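Side-chain contacts in ribosomal RNA small subunit methyltransferase Nep1 (Archaeoglobus fulgidus, PDB 3O7B), which probably methylates N1 of a specific pseudouridine in 16S ribosomal RNA, using S-adenosyl-L-methionine as methyl donor, during ribosome biogenesis: residues 57-61 against 62-66; 200-203 against 204-207; 230-233 against 234-238. All coordinates share one frame; numbering follows the deposited sequence. Where two conformers were deposited one is given.

Overall arrangement
The three contacts follow one another along the chain, each a local contact between residues close in sequence. Interaction 1 (57-66) runs from the end of helix 48-57 into the loop before helix 68-71, at the surface, away from the cofactor. Interaction 2 (200-207) follows parallel strand 189-194 of the SPOUT fold into helix 203-209 beside bound S-adenosylhomocysteine, and F201 and L206 pack on L171 of parallel strand 168-172. Interaction 3 (230-238) lies on helix 224-239, whose C233 is disulfide-bonded to C233 of the second subunit. Centres of interactions 1 and 2 are about 29 Å apart, of 2 and 3 about 25 Å, and of 1 and 3, on opposite sides of the chain's centre, about 38 Å.

Interaction 1 (57-61 against 62-66); sequences RGKRP and EKILL
R60 grips E62 side-on: NE and NH2 both donate to the single oxygen OE1 of E62, the NE to OE1 distance being 3.3 Å. OE1 lies in the guanidinium plane, at its edge, while the carboxylate is turned 60° against that plane. K63, with CG beside its backbone N (chi1 -52°) and a bend at chi2 (-63°), runs alongside R60, bringing its NZ to 3.2 Å from R60 NH2. These like charges would probably repel, an effect that E62 and a long, weak ion pair from K63 NZ to E141 are likely to soften. The backbone of the same residues makes a 3-10 turn, K63 N bonding to R60 O at 3.0 Å and I64 N to P61 O at 3.1 Å. It follows a Schellman motif that ends helix 48-57, with G58, at positive phi, as its C' residue. K59 crosses K63 at about a right angle, laying CE 3.6 Å from K63 O, and its NZ forms a salt bridge with E137, which R57 NH2 also reaches. Nearer its backbone, K59 CG packs on I64 CG1 at 4.0 Å. I64 is buried between helices 48-57 and 129-142, touching D53 and E137.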
loop_
_atom_site.group_PDB
_atom_site.type_symbol
_atom_site.label_atom_id
_atom_site.label_comp_id
_atom_site.label_asym_id
_atom_site.label_seq_id
_atom_site.Cartn_x
_atom_site.Cartn_y
_atom_site.Cartn_z
ATOM N N ARG A 57 -13.953 -17.032 -10.822
ATOM C CA ARG A 57 -12.656 -16.724 -11.441
ATOM C C ARG A 57 -12.490 -17.363 -12.816
ATOM O O ARG A 57 -11.677 -16.906 -13.626
ATOM C CB ARG A 57 -11.502 -17.205 -10.547
ATOM C CG ARG A 57 -11.340 -16.472 -9.219
ATOM C CD ARG A 57 -10.941 -15.014 -9.405
ATOM N NE ARG A 57 -9.856 -14.845 -10.367
ATOM C CZ ARG A 57 -8.569 -15.031 -10.096
ATOM N NH1 ARG A 57 -8.183 -15.401 -8.877
ATOM N NH2 ARG A 57 -7.664 -14.847 -11.050
ATOM N N GLY A 58 -13.240 -18.436 -13.059
ATOM C CA GLY A 58 -13.141 -19.175 -14.316
ATOM C C GLY A 58 -11.849 -19.959 -14.463
ATOM O O GLY A 58 -11.281 -20.034 -15.556
ATOM N N LYS A 59 -11.365 -20.519 -13.357
ATOM C CA LYS A 59 -10.231 -21.450 -13.396
ATOM C C LYS A 59 -10.190 -22.393 -12.193
ATOM O O LYS A 59 -10.909 -22.199 -11.211
ATOM C CB LYS A 59 -8.894 -20.721 -13.609
ATOM C CG LYS A 59 -8.461 -19.777 -12.501
ATOM C CD LYS A 59 -7.357 -18.864 -13.031
ATOM C CE LYS A 59 -6.297 -18.573 -11.995
ATOM N NZ LYS A 59 -5.201 -17.735 -12.555
ATOM N N ARG A 60 -9.347 -23.417 -12.287
ATOM C CA ARG A 60 -9.278 -24.488 -11.295
ATOM C C ARG A 60 -8.732 -23.990 -9.952
ATOM O O ARG A 60 -7.838 -23.149 -9.934
ATOM C CB ARG A 60 -8.402 -25.633 -11.818
ATOM C CG ARG A 60 -8.819 -26.162 -13.188
ATOM C CD ARG A 60 -8.284 -27.568 -13.445
ATOM N NE ARG A 60 -6.827 -27.620 -13.606
ATOM C CZ ARG A 60 -6.174 -27.278 -14.716
ATOM N NH1 ARG A 60 -6.834 -26.829 -15.780
ATOM N NH2 ARG A 60 -4.851 -27.374 -14.762
ATOM N N PRO A 61 -9.269 -24.507 -8.828
ATOM C CA PRO A 61 -8.784 -24.146 -7.487
ATOM C C PRO A 61 -7.269 -24.191 -7.320
ATOM O O PRO A 61 -6.694 -23.332 -6.646
ATOM C CB PRO A 61 -9.443 -25.195 -6.589
ATOM C CG PRO A 61 -10.725 -25.480 -7.271
ATOM C CD PRO A 61 -10.419 -25.432 -8.747
ATOM N N GLU A 62 -6.618 -25.170 -7.945
ATOM C CA GLU A 62 -5.174 -25.355 -7.794
ATOM C C GLU A 62 -4.341 -24.215 -8.388
ATOM O O GLU A 62 -3.144 -24.106 -8.096
ATOM C CB GLU A 62 -4.732 -26.701 -8.386
ATOM C CG GLU A 62 -4.885 -26.841 -9.898
ATOM C CD GLU A 62 -4.203 -28.100 -10.440
ATOM O OE1 GLU A 62 -4.285 -28.348 -11.662
ATOM O OE2 GLU A 62 -3.574 -28.834 -9.642
ATOM N N LYS A 63 -4.980 -23.389 -9.219
ATOM C CA LYS A 63 -4.320 -22.255 -9.877
ATOM C C LYS A 63 -4.562 -20.910 -9.173
ATOM O O LYS A 63 -4.001 -19.883 -9.576
ATOM C CB LYS A 63 -4.792 -22.144 -11.332
ATOM C CG LYS A 63 -4.692 -23.434 -12.148
ATOM C CD LYS A 63 -3.256 -23.898 -12.283
ATOM C CE LYS A 63 -3.141 -25.043 -13.283
ATOM N NZ LYS A 63 -3.364 -24.577 -14.673
ATOM N N ILE A 64 -5.393 -20.924 -8.137
ATOM C CA ILE A 64 -5.866 -19.686 -7.502
ATOM C C ILE A 64 -5.046 -19.374 -6.251
ATOM O O ILE A 64 -4.708 -20.269 -5.462
ATOM C CB ILE A 64 -7.364 -19.793 -7.169
ATOM C CG1 ILE A 64 -8.181 -19.874 -8.469
ATOM C CG2 ILE A 64 -7.842 -18.603 -6.313
ATOM C CD1 ILE A 64 -9.637 -20.271 -8.271
ATOM N N LEU A 65 -4.703 -18.093 -6.096
ATOM C CA LEU A 65 -3.972 -17.632 -4.920
ATOM C C LEU A 65 -4.897 -17.625 -3.699
ATOM O O LEU A 65 -6.046 -17.167 -3.764
ATOM C CB LEU A 65 -3.420 -16.222 -5.166
ATOM C CG LEU A 65 -2.203 -15.763 -4.359
ATOM C CD1 LEU A 65 -0.905 -16.482 -4.783
ATOM C CD2 LEU A 65 -2.037 -14.258 -4.541
ATOM N N LEU A 66 -4.390 -18.141 -2.589
ATOM C CA LEU A 66 -5.140 -18.164 -1.339
ATOM C C LEU A 66 -5.307 -16.751 -0.768
ATOM O O LEU A 66 -4.325 -16.018 -0.618
ATOM C CB LEU A 66 -4.442 -19.097 -0.340
ATOM C CG LEU A 66 -5.193 -19.395 0.959
ATOM C CD1 LEU A 66 -6.457 -20.218 0.682
ATOM C CD2 LEU A 66 -4.287 -20.084 1.989
#

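Interaction 2 (200-203 against 204-207); sequences DFFE and ETLR
L206 reaches back from helix 203-209 to F201 and E203. Its CB sits 3.6 Å from E203 O, and CG, anti to the carbonyl carbon (chi1 -56°), comes 3.7 Å from F202 O. There the branches part. CD2 presses on F201 CB at 3.9 Å and also nears CD2 of that ring, the two side chains crossing at about a right angle, whereas CD1 meets the carboxylate of E203, 3.9 Å from OE1. An alanine in place of L206 would remove both branches and is likely to open a gap beside F201, leaving its ring less firmly held. That ring matters because F201 lines the pocket of the bound S-adenosylhomocysteine and packs edge-to-face on F196.

F202 occupies the N-cap position, and the helix starts with its carbonyl: L206 N makes a weak bond to F202 O, followed by a stronger one from R207 N to E203 O at 2.9 Å. The F202 ring has a cation-pi contact with K83 and meets F80 edge-to-face. T205 OG1 stands at the edge of the F202 ring, 4.1 Å from CD2, and bonds to E34 of strand 28-35, whose carboxylate also takes F202 N; the loop and the helix start thus share one acceptor on the central sheet. In this crystal, where R207 touches a neighbouring molecule, its chain bends at chi3 (-61°) and the guanidinium folds back over the first turn. One face then lies above E203 O and E204 CA, and NH1 ends 3.5 Å from E203 CB.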
loop_
_atom_site.group_PDB
_atom_site.type_symbol
_atom_site.label_atom_id
_atom_site.label_comp_id
_atom_site.label_asym_id
_atom_site.label_seq_id
_atom_site.Cartn_x
_atom_site.Cartn_y
_atom_site.Cartn_z
ATOM N N ASP A 200 4.749 -15.333 15.099
ATOM C CA ASP A 200 6.182 -15.055 15.137
ATOM C C ASP A 200 6.845 -15.822 14.010
ATOM O O ASP A 200 6.250 -16.738 13.470
ATOM C CB ASP A 200 6.768 -15.531 16.466
ATOM C CG ASP A 200 6.230 -14.751 17.643
ATOM O OD1 ASP A 200 5.337 -15.281 18.341
ATOM O OD2 ASP A 200 6.683 -13.605 17.851
ATOM N N PHE A 201 8.076 -15.456 13.670
ATOM C CA PHE A 201 8.820 -16.193 12.649
ATOM C C PHE A 201 8.936 -17.669 13.001
ATOM O O PHE A 201 9.108 -18.020 14.172
ATOM C CB PHE A 201 10.225 -15.629 12.489
ATOM C CG PHE A 201 10.254 -14.221 11.958
ATOM C CD1 PHE A 201 9.979 -13.970 10.622
ATOM C CD2 PHE A 201 10.580 -13.160 12.786
ATOM C CE1 PHE A 201 10.012 -12.663 10.132
ATOM C CE2 PHE A 201 10.614 -11.845 12.297
ATOM C CZ PHE A 201 10.335 -11.612 10.961
ATOM N N PHE A 202 8.835 -18.532 11.999
ATOM C CA PHE A 202 9.199 -19.943 12.178
ATOM C C PHE A 202 10.648 -20.039 12.634
ATOM O O PHE A 202 11.520 -19.279 12.205
ATOM C CB PHE A 202 9.075 -20.703 10.863
ATOM C CG PHE A 202 7.659 -20.842 10.354
ATOM C CD1 PHE A 202 6.634 -21.339 11.171
ATOM C CD2 PHE A 202 7.361 -20.516 9.023
ATOM C CE1 PHE A 202 5.329 -21.478 10.680
ATOM C CE2 PHE A 202 6.065 -20.654 8.523
ATOM C CZ PHE A 202 5.042 -21.137 9.351
ATOM N N GLU A 203 10.925 -21.016 13.494
ATOM C CA GLU A 203 12.304 -21.271 13.892
ATOM C C GLU A 203 13.195 -21.573 12.684
ATOM O O GLU A 203 14.348 -21.114 12.636
ATOM C CB GLU A 203 12.380 -22.394 14.935
ATOM C CG GLU A 203 11.921 -21.978 16.330
ATOM C CD GLU A 203 12.658 -20.750 16.880
ATOM O OE1 GLU A 203 13.886 -20.608 16.652
ATOM O OE2 GLU A 203 11.998 -19.922 17.552
ATOM N N GLU A 204 12.662 -22.313 11.709
ATOM C CA GLU A 204 13.406 -22.614 10.486
ATOM C C GLU A 204 13.873 -21.349 9.761
ATOM O O GLU A 204 15.007 -21.274 9.305
ATOM C CB GLU A 204 12.600 -23.504 9.532
ATOM C CG GLU A 204 13.354 -23.810 8.235
ATOM C CD GLU A 204 12.691 -24.866 7.363
ATOM O OE1 GLU A 204 11.593 -25.359 7.709
ATOM O OE2 GLU A 204 13.287 -25.198 6.315
ATOM N N THR A 205 12.988 -20.357 9.660
ATOM C CA THR A 205 13.333 -19.094 9.012
ATOM C C THR A 205 14.527 -18.432 9.694
ATOM O O THR A 205 15.485 -18.017 9.040
ATOM C CB THR A 205 12.121 -18.143 9.040
ATOM O OG1 THR A 205 11.017 -18.768 8.394
ATOM C CG2 THR A 205 12.430 -16.814 8.339
ATOM N N LEU A 206 14.483 -18.369 11.022
ATOM C CA LEU A 206 15.581 -17.765 11.769
ATOM C C LEU A 206 16.893 -18.539 11.606
ATOM O O LEU A 206 17.953 -17.937 11.477
ATOM C CB LEU A 206 15.233 -17.637 13.253
ATOM C CG LEU A 206 13.953 -16.865 13.580
ATOM C CD1 LEU A 206 13.584 -17.023 15.060
ATOM C CD2 LEU A 206 14.103 -15.402 13.204
ATOM N N ARG A 207 16.804 -19.869 11.593
ATOM C CA ARG A 207 17.999 -20.676 11.342
ATOM C C ARG A 207 18.604 -20.398 9.964
ATOM O O ARG A 207 19.817 -20.285 9.816
ATOM C CB ARG A 207 17.696 -22.166 11.493
ATOM C CG ARG A 207 17.408 -22.592 12.926
ATOM C CD ARG A 207 17.495 -24.106 13.105
ATOM N NE ARG A 207 16.525 -24.842 12.290
ATOM C CZ ARG A 207 15.274 -25.116 12.656
ATOM N NH1 ARG A 207 14.809 -24.721 13.838
ATOM N NH2 ARG A 207 14.481 -25.795 11.831
#

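Interaction 3 (230-233 against 234-238); sequences RVLC and EYERV
L232 lays its CD1 against the side chain of E236 one turn on, 3.8 Å from OE2 and 4.0 Å from CG, the two crossing at a slant. E236 CG stands anti to the carbonyl carbon (chi1 -67°) and the chain is extended beyond it, which carries the carboxylate past the leucine. This buried acid is satisfied at its tip by S100 and by Y226 of the second subunit. Backbone bonds one turn apart hold the pair in helix 224-239, among them Y235 N to V231 O at 2.8 Å and E236 N to L232 O at 2.9 Å. The Y235 hydroxyl bonds to D104 and its ring meets F30 edge-to-face.

Along another side of the helix, R230 and E234 meet through water 1. R230 NE donates to the water at 2.7 Å, in the guanidinium plane, and the water donates to E234 OE2 at 2.9 Å. The same OE2 makes a 2.8 Å salt bridge with R237 NH2, while E234 OE1 sits over the centre of the R237 guanidinium face. R230 itself lines the pocket of a bound tyrosine. C233 SG lies at the edge of the R237 guanidinium, 4.2 Å from NE, and forms a disulfide with C233 of the second subunit. R237 comes close to R237 of that subunit, and the E234 carboxylate, bonded to NH2 and over the guanidinium face, probably eases the repulsion expected there, next to the covalent link across the homodimer.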
loop_
_atom_site.group_PDB
_atom_site.type_symbol
_atom_site.label_atom_id
_atom_site.label_comp_id
_atom_site.label_asym_id
_atom_site.label_seq_id
_atom_site.Cartn_x
_atom_site.Cartn_y
_atom_site.Cartn_z
ATOM N N ARG A 230 9.569 3.040 7.181
ATOM C CA ARG A 230 10.571 3.612 8.077
ATOM C C ARG A 230 11.978 3.156 7.709
ATOM O O ARG A 230 12.900 3.967 7.657
ATOM C CB ARG A 230 10.262 3.269 9.527
ATOM C CG ARG A 230 11.209 3.945 10.502
ATOM C CD ARG A 230 10.453 4.367 11.752
ATOM N NE ARG A 230 11.337 4.537 12.903
ATOM C CZ ARG A 230 10.921 4.521 14.167
ATOM N NH1 ARG A 230 9.627 4.352 14.445
ATOM N NH2 ARG A 230 11.800 4.673 15.155
ATOM N N VAL A 231 12.137 1.860 7.430
ATOM C CA VAL A 231 13.464 1.370 7.101
ATOM C C VAL A 231 13.953 1.909 5.762
ATOM O O VAL A 231 15.113 2.291 5.620
ATOM C CB VAL A 231 13.501 -0.166 7.142
ATOM C CG1 VAL A 231 14.875 -0.693 6.744
ATOM C CG2 VAL A 231 13.154 -0.683 8.556
ATOM N N LEU A 232 13.057 1.980 4.774
ATOM C CA LEU A 232 13.415 2.552 3.488
ATOM C C LEU A 232 13.879 3.992 3.640
ATOM O O LEU A 232 14.867 4.411 3.042
ATOM C CB LEU A 232 12.237 2.481 2.498
ATOM C CG LEU A 232 12.476 3.169 1.148
ATOM C CD1 LEU A 232 13.679 2.533 0.408
ATOM C CD2 LEU A 232 11.231 3.129 0.288
ATOM N N CYS A 233 13.153 4.753 4.441
ATOM C CA CYS A 233 13.567 6.138 4.647
ATOM C C CYS A 233 14.958 6.260 5.271
ATOM O O CYS A 233 15.748 7.108 4.848
ATOM C CB CYS A 233 12.567 6.853 5.519
ATOM S SG CYS A 233 12.961 8.588 5.668
ATOM N N GLU A 234 15.239 5.430 6.278
ATOM C CA GLU A 234 16.565 5.434 6.925
ATOM C C GLU A 234 17.649 4.981 5.947
ATOM O O GLU A 234 18.762 5.518 5.912
ATOM C CB GLU A 234 16.583 4.539 8.168
ATOM C CG GLU A 234 15.630 4.978 9.280
ATOM C CD GLU A 234 16.097 6.195 10.072
ATOM O OE1 GLU A 234 17.185 6.753 9.802
ATOM O OE2 GLU A 234 15.358 6.596 10.992
ATOM N N TYR A 235 17.308 3.983 5.145
ATOM C CA TYR A 235 18.211 3.461 4.131
ATOM C C TYR A 235 18.587 4.530 3.118
ATOM O O TYR A 235 19.764 4.721 2.800
ATOM C CB TYR A 235 17.545 2.259 3.472
ATOM C CG TYR A 235 18.365 1.552 2.440
ATOM C CD1 TYR A 235 19.155 0.450 2.782
ATOM C CD2 TYR A 235 18.312 1.941 1.107
ATOM C CE1 TYR A 235 19.892 -0.229 1.808
ATOM C CE2 TYR A 235 19.037 1.286 0.130
ATOM C CZ TYR A 235 19.826 0.202 0.480
ATOM O OH TYR A 235 20.555 -0.424 -0.516
ATOM N N GLU A 236 17.586 5.243 2.609
ATOM C CA GLU A 236 17.834 6.326 1.662
ATOM C C GLU A 236 18.635 7.473 2.290
ATOM O O GLU A 236 19.516 8.021 1.636
ATOM C CB GLU A 236 16.516 6.861 1.105
ATOM C CG GLU A 236 15.777 5.893 0.245
ATOM C CD GLU A 236 14.496 6.473 -0.302
ATOM O OE1 GLU A 236 14.012 7.473 0.263
ATOM O OE2 GLU A 236 13.987 5.919 -1.286
ATOM N N ARG A 237 18.327 7.826 3.542
ATOM C CA ARG A 237 19.091 8.880 4.253
ATOM C C ARG A 237 20.588 8.615 4.198
ATOM O O ARG A 237 21.389 9.512 3.891
ATOM C CB ARG A 237 18.693 8.972 5.724
ATOM C CG ARG A 237 17.396 9.684 6.026
ATOM C CD ARG A 237 17.380 10.122 7.495
ATOM N NE ARG A 237 16.168 9.673 8.174
ATOM C CZ ARG A 237 16.027 9.578 9.498
ATOM N NH1 ARG A 237 17.032 9.894 10.313
ATOM N NH2 ARG A 237 14.880 9.147 10.013
ATOM N N VAL A 238 20.961 7.377 4.509
ATOM C CA VAL A 238 22.363 6.973 4.587
ATOM C C VAL A 238 23.001 6.819 3.209
ATOM O O VAL A 238 24.145 7.243 3.009
ATOM C CB VAL A 238 22.512 5.635 5.392
ATOM C CG1 VAL A 238 23.908 5.038 5.250
ATOM C CG2 VAL A 238 22.160 5.834 6.859
HETATM O O HOH W 1 13.973 4.941 12.927
#